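Local structure of malonate decarboxylase subunit alpha (6MPR) at residues L52-G66 against T82-S96. The protein probably acts as the acyl-carrier-protein transferase of malonate decarboxylase, exchanging the acetyl group on the carrier protein for malonate before decarboxylation. Residues are numbered along the deposited sequence; the frame is centred on the assembly and turned at random. Where two conformers were deposited one is given.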
loop_
_atom_site.group_PDB
_atom_site.type_symbol
_atom_site.label_atom_id
_atom_site.label_comp_id
_atom_site.label_asym_id
_atom_site.label_seq_id
_atom_site.Cartn_x
_atom_site.Cartn_y
_atom_site.Cartn_z
ATOM N N LEU A 52 -23.000 -23.262 5.843
ATOM C CA LEU A 52 -21.850 -22.750 6.602
ATOM C C LEU A 52 -21.189 -23.850 7.427
ATOM O O LEU A 52 -19.957 -23.935 7.485
ATOM C CB LEU A 52 -22.267 -21.590 7.519
ATOM C CG LEU A 52 -22.665 -20.279 6.842
ATOM C CD1 LEU A 52 -23.147 -19.250 7.862
ATOM C CD2 LEU A 52 -21.511 -19.692 6.029
ATOM N N GLU A 53 -21.993 -24.684 8.095
ATOM C CA GLU A 53 -21.475 -25.805 8.875
ATOM C C GLU A 53 -20.810 -26.876 8.019
ATOM O O GLU A 53 -20.146 -27.766 8.568
ATOM C CB GLU A 53 -22.615 -26.430 9.677
ATOM C CG GLU A 53 -23.114 -25.561 10.814
ATOM C CD GLU A 53 -24.359 -26.112 11.473
ATOM O OE1 GLU A 53 -24.743 -25.567 12.532
ATOM O OE2 GLU A 53 -24.948 -27.093 10.950
ATOM N N THR A 54 -21.017 -26.841 6.709
ATOM C CA THR A 54 -20.422 -27.794 5.781
ATOM C C THR A 54 -19.134 -27.255 5.178
ATOM O O THR A 54 -18.173 -28.007 4.984
ATOM C CB THR A 54 -21.415 -28.117 4.652
ATOM O OG1 THR A 54 -22.650 -28.555 5.212
ATOM C CG2 THR A 54 -20.863 -29.190 3.718
ATOM N N LEU A 55 -19.101 -25.958 4.867
ATOM C CA LEU A 55 -17.969 -25.352 4.173
ATOM C C LEU A 55 -16.878 -24.858 5.117
ATOM O O LEU A 55 -15.714 -24.744 4.704
ATOM C CB LEU A 55 -18.453 -24.182 3.311
ATOM C CG LEU A 55 -19.379 -24.587 2.167
ATOM C CD1 LEU A 55 -19.875 -23.358 1.469
ATOM C CD2 LEU A 55 -18.643 -25.487 1.188
ATOM N N ILE A 56 -17.226 -24.531 6.350
ATOM C CA ILE A 56 -16.272 -24.023 7.333
ATOM C C ILE A 56 -15.865 -25.169 8.242
ATOM O O ILE A 56 -16.668 -26.065 8.534
ATOM C CB ILE A 56 -16.865 -22.855 8.146
ATOM C CG1 ILE A 56 -17.387 -21.753 7.218
ATOM C CG2 ILE A 56 -15.833 -22.289 9.127
ATOM C CD1 ILE A 56 -18.060 -20.634 7.973
ATOM N N THR A 57 -14.598 -25.174 8.649
ATOM C CA THR A 57 -13.979 -26.199 9.481
ATOM C C THR A 57 -13.439 -25.540 10.748
ATOM O O THR A 57 -12.972 -24.397 10.684
ATOM C CB THR A 57 -12.832 -26.879 8.708
ATOM O OG1 THR A 57 -13.299 -27.264 7.407
ATOM C CG2 THR A 57 -12.304 -28.132 9.422
ATOM N N PRO A 58 -13.466 -26.216 11.895
ATOM C CA PRO A 58 -12.889 -25.612 13.102
ATOM C C PRO A 58 -11.441 -25.202 12.873
ATOM O O PRO A 58 -10.681 -25.882 12.174
ATOM C CB PRO A 58 -12.998 -26.728 14.143
ATOM C CG PRO A 58 -14.118 -27.571 13.675
ATOM C CD PRO A 58 -14.109 -27.512 12.178
ATOM N N GLY A 59 -11.055 -24.069 13.470
ATOM C CA GLY A 59 -9.720 -23.533 13.282
ATOM C C GLY A 59 -9.526 -22.718 12.020
ATOM O O GLY A 59 -8.455 -22.121 11.846
ATOM N N ASP A 60 -10.514 -22.674 11.128
ATOM C CA ASP A 60 -10.372 -21.900 9.897
ATOM C C ASP A 60 -10.118 -20.431 10.196
ATOM O O ASP A 60 -10.719 -19.861 11.110
ATOM C CB ASP A 60 -11.643 -21.999 9.054
ATOM C CG ASP A 60 -11.609 -23.131 8.061
ATOM O OD1 ASP A 60 -10.556 -23.786 7.926
ATOM O OD2 ASP A 60 -12.642 -23.345 7.396
ATOM N N LYS A 61 -9.245 -19.811 9.396
ATOM C CA LYS A 61 -9.209 -18.353 9.285
ATOM C C LYS A 61 -10.372 -17.896 8.408
ATOM O O LYS A 61 -10.435 -18.241 7.227
ATOM C CB LYS A 61 -7.877 -17.890 8.695
ATOM C CG LYS A 61 -6.675 -18.223 9.565
ATOM C CD LYS A 61 -5.380 -17.750 8.908
ATOM C CE LYS A 61 -4.150 -18.189 9.691
ATOM N NZ LYS A 61 -4.090 -19.667 9.862
ATOM N N VAL A 62 -11.280 -17.110 8.976
ATOM C CA VAL A 62 -12.515 -16.711 8.305
ATOM C C VAL A 62 -12.502 -15.202 8.242
ATOM O O VAL A 62 -12.581 -14.541 9.280
ATOM C CB VAL A 62 -13.760 -17.208 9.057
ATOM C CG1 VAL A 62 -15.038 -16.733 8.358
ATOM C CG2 VAL A 62 -13.715 -18.745 9.168
ATOM N N VAL A 63 -12.391 -14.658 7.034
ATOM C CA VAL A 63 -12.601 -13.231 6.815
ATOM C C VAL A 63 -14.101 -12.982 6.761
ATOM O O VAL A 63 -14.815 -13.642 6.000
ATOM C CB VAL A 63 -11.926 -12.784 5.512
ATOM C CG1 VAL A 63 -12.335 -11.350 5.147
ATOM C CG2 VAL A 63 -10.393 -12.896 5.634
ATOM N N LEU A 64 -14.577 -12.014 7.542
ATOM C CA LEU A 64 -15.997 -11.689 7.613
ATOM C C LEU A 64 -16.125 -10.187 7.444
ATOM O O LEU A 64 -15.486 -9.428 8.183
ATOM C CB LEU A 64 -16.613 -12.129 8.950
ATOM C CG LEU A 64 -18.053 -11.676 9.243
ATOM C CD1 LEU A 64 -18.982 -12.206 8.176
ATOM C CD2 LEU A 64 -18.498 -12.169 10.619
ATOM N N GLU A 65 -16.903 -9.758 6.454
ATOM C CA GLU A 65 -17.162 -8.335 6.248
ATOM C C GLU A 65 -18.302 -7.877 7.154
ATOM O O GLU A 65 -19.393 -8.452 7.107
ATOM C CB GLU A 65 -17.529 -8.077 4.784
ATOM C CG GLU A 65 -16.392 -8.300 3.783
ATOM C CD GLU A 65 -16.824 -8.005 2.356
ATOM O OE1 GLU A 65 -17.987 -7.610 2.147
ATOM O OE2 GLU A 65 -16.013 -8.199 1.437
ATOM N N GLY A 66 -18.047 -6.894 8.011
ATOM C CA GLY A 66 -16.695 -6.528 8.393
ATOM C C GLY A 66 -15.938 -5.449 7.629
ATOM O O GLY A 66 -14.781 -5.168 7.957
ATOM N N THR A 82 -24.760 -21.006 13.954
ATOM C CA THR A 82 -24.269 -22.359 13.719
ATOM C C THR A 82 -24.010 -23.076 15.041
ATOM O O THR A 82 -23.934 -22.469 16.117
ATOM C CB THR A 82 -22.994 -22.339 12.863
ATOM O OG1 THR A 82 -21.980 -21.558 13.516
ATOM C CG2 THR A 82 -23.273 -21.756 11.482
ATOM N N ASN A 83 -23.882 -24.391 14.936
ATOM C CA ASN A 83 -23.680 -25.270 16.082
ATOM C C ASN A 83 -22.228 -25.186 16.538
ATOM O O ASN A 83 -21.327 -25.530 15.763
ATOM C CB ASN A 83 -24.030 -26.691 15.679
ATOM C CG ASN A 83 -24.011 -27.673 16.851
ATOM O OD1 ASN A 83 -23.409 -27.418 17.893
ATOM N ND2 ASN A 83 -24.654 -28.815 16.660
ATOM N N PRO A 84 -21.947 -24.729 17.758
ATOM C CA PRO A 84 -20.538 -24.626 18.180
ATOM C C PRO A 84 -19.857 -25.982 18.366
ATOM O O PRO A 84 -18.623 -26.021 18.429
ATOM C CB PRO A 84 -20.616 -23.840 19.500
ATOM C CG PRO A 84 -21.973 -23.181 19.477
ATOM C CD PRO A 84 -22.860 -24.143 18.749
ATOM N N ASP A 85 -20.603 -27.090 18.447
ATOM C CA ASP A 85 -19.958 -28.403 18.419
ATOM C C ASP A 85 -19.398 -28.733 17.042
ATOM O O ASP A 85 -18.556 -29.633 16.921
ATOM C CB ASP A 85 -20.939 -29.493 18.838
ATOM C CG ASP A 85 -21.369 -29.360 20.274
ATOM O OD1 ASP A 85 -20.540 -28.930 21.099
ATOM O OD2 ASP A 85 -22.536 -29.680 20.570
ATOM N N ILE A 86 -19.871 -28.048 16.008
ATOM C CA ILE A 86 -19.354 -28.196 14.656
ATOM C C ILE A 86 -18.347 -27.104 14.323
ATOM O O ILE A 86 -17.229 -27.392 13.900
ATOM C CB ILE A 86 -20.521 -28.210 13.645
ATOM C CG1 ILE A 86 -21.480 -29.350 13.983
ATOM C CG2 ILE A 86 -20.006 -28.312 12.209
ATOM C CD1 ILE A 86 -22.731 -29.339 13.144
ATOM N N LEU A 87 -18.722 -25.835 14.515
ATOM C CA LEU A 87 -17.844 -24.701 14.225
ATOM C C LEU A 87 -17.364 -24.093 15.538
ATOM O O LEU A 87 -18.140 -23.444 16.247
ATOM C CB LEU A 87 -18.553 -23.644 13.374
ATOM C CG LEU A 87 -19.098 -24.130 12.042
ATOM C CD1 LEU A 87 -19.579 -22.933 11.217
ATOM C CD2 LEU A 87 -18.036 -24.916 11.300
ATOM N N HIS A 88 -16.081 -24.287 15.842
ATOM C CA HIS A 88 -15.449 -23.727 17.028
ATOM C C HIS A 88 -14.023 -23.350 16.662
ATOM O O HIS A 88 -13.503 -23.769 15.626
ATOM C CB HIS A 88 -15.464 -24.708 18.207
ATOM C CG HIS A 88 -14.934 -26.063 17.863
ATOM N ND1 HIS A 88 -13.595 -26.380 17.931
ATOM C CD2 HIS A 88 -15.564 -27.183 17.436
ATOM C CE1 HIS A 88 -13.423 -27.636 17.561
ATOM N NE2 HIS A 88 -14.602 -28.147 17.257
ATOM N N ASP A 89 -13.408 -22.520 17.510
ATOM C CA ASP A 89 -12.015 -22.093 17.339
ATOM C C ASP A 89 -11.793 -21.411 15.999
ATOM O O ASP A 89 -10.696 -21.473 15.430
ATOM C CB ASP A 89 -11.044 -23.263 17.504
ATOM C CG ASP A 89 -10.984 -23.757 18.931
ATOM O OD1 ASP A 89 -10.350 -23.077 19.762
ATOM O OD2 ASP A 89 -11.610 -24.795 19.230
ATOM N N LEU A 90 -12.830 -20.756 15.488
ATOM C CA LEU A 90 -12.661 -19.943 14.293
ATOM C C LEU A 90 -11.719 -18.781 14.582
ATOM O O LEU A 90 -11.772 -18.165 15.646
ATOM C CB LEU A 90 -14.014 -19.419 13.795
ATOM C CG LEU A 90 -14.985 -20.477 13.263
ATOM C CD1 LEU A 90 -16.135 -19.851 12.499
ATOM C CD2 LEU A 90 -14.242 -21.522 12.406
ATOM N N HIS A 91 -10.840 -18.498 13.636
ATOM C CA HIS A 91 -9.919 -17.371 13.729
ATOM C C HIS A 91 -10.514 -16.306 12.821
ATOM O O HIS A 91 -10.443 -16.411 11.593
ATOM C CB HIS A 91 -8.511 -17.797 13.315
ATOM C CG HIS A 91 -7.491 -16.699 13.335
ATOM N ND1 HIS A 91 -6.142 -16.959 13.269
ATOM C CD2 HIS A 91 -7.611 -15.350 13.393
ATOM C CE1 HIS A 91 -5.470 -15.819 13.303
ATOM N NE2 HIS A 91 -6.340 -14.826 13.367
ATOM N N MET A 92 -11.152 -15.307 13.427
ATOM C CA MET A 92 -11.826 -14.287 12.634
ATOM C C MET A 92 -10.835 -13.224 12.210
ATOM O O MET A 92 -9.979 -12.792 12.996
ATOM C CB MET A 92 -12.971 -13.645 13.418
ATOM C CG MET A 92 -13.990 -14.655 13.938
ATOM S SD MET A 92 -14.670 -15.747 12.659
ATOM C CE MET A 92 -15.444 -14.527 11.579
ATOM N N ILE A 93 -10.964 -12.800 10.956
ATOM C CA ILE A 93 -10.151 -11.743 10.372
ATOM C C ILE A 93 -11.125 -10.692 9.872
ATOM O O ILE A 93 -11.857 -10.928 8.902
ATOM C CB ILE A 93 -9.247 -12.257 9.244
ATOM C CG1 ILE A 93 -8.307 -13.330 9.787
ATOM C CG2 ILE A 93 -8.416 -11.110 8.657
ATOM C CD1 ILE A 93 -7.629 -14.174 8.721
ATOM N N MET A 94 -11.153 -9.534 10.547
ATOM C CA MET A 94 -12.199 -8.571 10.243
ATOM C C MET A 94 -11.630 -7.165 10.153
ATOM O O MET A 94 -11.070 -6.670 11.134
ATOM C CB MET A 94 -13.291 -8.626 11.305
ATOM C CG MET A 94 -13.929 -10.022 11.451
ATOM S SD MET A 94 -15.286 -10.028 12.624
ATOM C CE MET A 94 -16.477 -9.100 11.672
ATOM N N PRO A 95 -11.760 -6.488 9.009
ATOM C CA PRO A 95 -11.305 -5.093 8.948
ATOM C C PRO A 95 -11.988 -4.224 9.989
ATOM O O PRO A 95 -11.341 -3.390 10.621
ATOM C CB PRO A 95 -11.662 -4.673 7.512
ATOM C CG PRO A 95 -11.622 -5.983 6.738
ATOM C CD PRO A 95 -12.183 -7.005 7.694
ATOM N N SER A 96 -13.286 -4.430 10.199
ATOM C CA SER A 96 -14.059 -3.618 11.133
ATOM C C SER A 96 -14.984 -4.531 11.928
ATOM O O SER A 96 -15.698 -5.347 11.338
ATOM C CB SER A 96 -14.864 -2.547 10.380
ATOM O OG SER A 96 -15.324 -1.541 11.268
HETATM O O HOH W 1 -5.089 -19.552 13.042
#
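Strands 61-64 and 90-94 are neighbours in a parallel alpha/beta sheet, joined through helix 73-79 as a beta-alpha-beta unit, and Lys61, Val62 and Val63 pair with His91, Met92 and Ile93. Both backbone polar atoms of Val62 face strand 90-94: its N donates to His91 O at 2.8 Å, and its O accepts from Ile93 N. His91 N to Asp60 O and Leu64 N to Ile93 O extend the pattern. Beyond the corner at Pro95, Ser96 N still reaches Gly66 O, just after a cis peptide.

The two faces of the sheet, in a family grouped with the Rossmann-type folds, differ. On one, Lys61 and His91 run side by side, with Lys61 CG 3.9 Å from His91 ND1; a water lies at the ring edge 2.8 Å from ND1 and is weakly bonded to Lys61 NZ, while NE2 is held by Asp115 of the next strand. Ile93 CD1 covers Lys61 CB on this face. On the other, Met92 bends at chi2 and chi3 (-54° and -61°), which carries CE back over Val62 CG1 and to 3.7 Å from Leu64 CB; Met94 CE meets Leu64 CD2, and helix 100-107 covers this layer.

At the N-terminal end of the strands the loops dock on each other. Pro58 CB sits over one face of the His88 ring, 3.8 Å from its centroid in a CH-pi contact, while ND1 donates in the ring plane to Asp89 OD2. Leu87 CD2 and Leu90 CD2 both pack against Ile56. Farther out, the extended side chain of Glu53, near the end of helix 48-55, slides past Thr82; Glu53 OE1 accepts a hydrogen bond from Asn83 N at 2.8 Å, met on its anti side and somewhat out of the carboxylate plane, with Ile86 CD1 close to OE2.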